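Local coordinates for lectin (Trichosanthes anguina, PDB 4HR6), which is a nontoxic three-chain homologue of the type II ribosome-inactivating proteins that probably acts by binding carbohydrates, at residues A1-L5 with F16-V20. Numbering follows the deposited sequence.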
loop_
_atom_site.group_PDB
_atom_site.type_symbol
_atom_site.label_atom_id
_atom_site.label_comp_id
_atom_site.label_asym_id
_atom_site.label_seq_id
_atom_site.Cartn_x
_atom_site.Cartn_y
_atom_site.Cartn_z
ATOM N N ALA A 1 7.979 1.463 -24.421
ATOM C CA ALA A 1 7.240 2.409 -23.527
ATOM C C ALA A 1 7.636 3.857 -23.839
ATOM O O ALA A 1 8.818 4.223 -23.800
ATOM C CB ALA A 1 7.503 2.082 -22.071
ATOM N N ASN A 2 6.630 4.663 -24.161
ATOM C CA ASN A 2 6.826 6.012 -24.682
ATOM C C ASN A 2 5.786 6.934 -24.060
ATOM O O ASN A 2 4.646 6.532 -23.859
ATOM C CB ASN A 2 6.702 6.005 -26.215
ATOM C CG ASN A 2 6.849 7.401 -26.843
ATOM O OD1 ASN A 2 7.665 8.232 -26.410
ATOM N ND2 ASN A 2 6.057 7.659 -27.879
ATOM N N LEU A 3 6.188 8.153 -23.725
ATOM C CA LEU A 3 5.271 9.136 -23.190
ATOM C C LEU A 3 5.456 10.411 -24.000
ATOM O O LEU A 3 6.511 11.045 -23.936
ATOM C CB LEU A 3 5.553 9.355 -21.706
ATOM C CG LEU A 3 4.496 9.921 -20.732
ATOM C CD1 LEU A 3 4.903 11.288 -20.235
ATOM C CD2 LEU A 3 3.059 9.922 -21.263
ATOM N N ARG A 4 4.445 10.740 -24.801
ATOM C CA ARG A 4 4.430 11.964 -25.603
ATOM C C ARG A 4 3.585 13.001 -24.876
ATOM O O ARG A 4 2.403 12.775 -24.621
ATOM C CB ARG A 4 3.837 11.710 -26.985
ATOM C CG ARG A 4 4.474 10.577 -27.782
ATOM C CD ARG A 4 3.897 10.461 -29.195
ATOM N NE ARG A 4 4.479 11.461 -30.099
ATOM C CZ ARG A 4 3.965 12.668 -30.369
ATOM N NH1 ARG A 4 2.813 13.071 -29.832
ATOM N NH2 ARG A 4 4.612 13.487 -31.193
ATOM N N LEU A 5 4.174 14.136 -24.538
ATOM C CA LEU A 5 3.429 15.126 -23.781
ATOM C C LEU A 5 2.323 15.833 -24.580
ATOM O O LEU A 5 1.346 16.262 -23.982
ATOM C CB LEU A 5 4.361 16.129 -23.116
ATOM C CG LEU A 5 5.156 15.536 -21.952
ATOM C CD1 LEU A 5 6.020 16.614 -21.318
ATOM C CD2 LEU A 5 4.213 14.924 -20.920
ATOM N N PHE A 16 0.698 4.707 -19.398
ATOM C CA PHE A 16 2.150 4.643 -19.503
ATOM C C PHE A 16 2.798 4.017 -18.245
ATOM O O PHE A 16 3.566 3.085 -18.361
ATOM C CB PHE A 16 2.695 6.061 -19.753
ATOM C CG PHE A 16 4.171 6.187 -19.591
ATOM C CD1 PHE A 16 5.032 5.703 -20.565
ATOM C CD2 PHE A 16 4.699 6.818 -18.485
ATOM C CE1 PHE A 16 6.392 5.842 -20.428
ATOM C CE2 PHE A 16 6.065 6.964 -18.336
ATOM C CZ PHE A 16 6.914 6.469 -19.310
ATOM N N ILE A 17 2.461 4.523 -17.062
ATOM C CA ILE A 17 2.974 3.957 -15.811
ATOM C C ILE A 17 2.550 2.497 -15.702
ATOM O O ILE A 17 3.331 1.631 -15.276
ATOM C CB ILE A 17 2.497 4.738 -14.582
ATOM C CG1 ILE A 17 3.073 6.159 -14.579
ATOM C CG2 ILE A 17 2.855 3.995 -13.287
ATOM C CD1 ILE A 17 4.588 6.259 -14.484
ATOM N N GLY A 18 1.324 2.219 -16.132
ATOM C CA GLY A 18 0.821 0.848 -16.147
ATOM C C GLY A 18 1.662 -0.072 -16.994
ATOM O O GLY A 18 1.947 -1.202 -16.586
ATOM N N ARG A 19 2.072 0.408 -18.166
ATOM C CA ARG A 19 2.921 -0.387 -19.048
ATOM C C ARG A 19 4.359 -0.577 -18.482
ATOM O O ARG A 19 4.958 -1.643 -18.634
ATOM C CB ARG A 19 2.940 0.197 -20.480
ATOM C CG ARG A 19 3.916 -0.520 -21.422
ATOM C CD ARG A 19 3.311 -0.961 -22.752
ATOM N NE ARG A 19 3.748 -0.123 -23.877
ATOM C CZ ARG A 19 4.763 -0.393 -24.708
ATOM N NH1 ARG A 19 5.499 -1.497 -24.580
ATOM N NH2 ARG A 19 5.045 0.464 -25.687
ATOM N N VAL A 20 4.913 0.445 -17.840
ATOM C CA VAL A 20 6.226 0.308 -17.227
ATOM C C VAL A 20 6.174 -0.809 -16.171
ATOM O O VAL A 20 7.003 -1.709 -16.203
ATOM C CB VAL A 20 6.721 1.626 -16.631
ATOM C CG1 VAL A 20 7.947 1.417 -15.745
ATOM C CG2 VAL A 20 7.035 2.604 -17.741
#
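F16 and L3 both hold CG anti to the backbone N (chi1 168° and -158°), which swings the phenyl ring out from the helix and lays the leucine against it, the two side chains crossing at about a right angle. L3 CB sits almost squarely over the ring centre, 3.8 Å from the centroid and 9° off the normal, a CH-pi contact. L3 CG follows across the same face, 3.8 Å from F16 CD2. V20, one helical turn on, sets CG2 against the opposite face, so aliphatic groups meet both faces, squarely on the leucine side and only near the rim on the valine side. N2 O approaches the ring obliquely, 3.4 Å from F16 CD1, while A1 C lies at the ring edge near its plane. A1 CB reaches F16 CE1 at 4.3 Å and also packs against V20 CG2. Nearer the surface, R19 bends at chi2 and chi3 and brings one guanidinium face over the N-terminus, A1 N standing 3.3 Å from R19 NH2. This proximity is probably unfavourable if both are charged; E23, a weak and long ion partner of R19, may temper it. Hydrophobic packing thus carries the contact, fastening the first strand of the chain onto the middle of helix 10-24, consistent with this chain being the N-terminal piece of a split, RIP-like A chain. R4 forms a salt bridge to D13 of another lectin chain. Strand 2-4 also pairs in parallel with a strand of that chain, so the sheet continues across the interface.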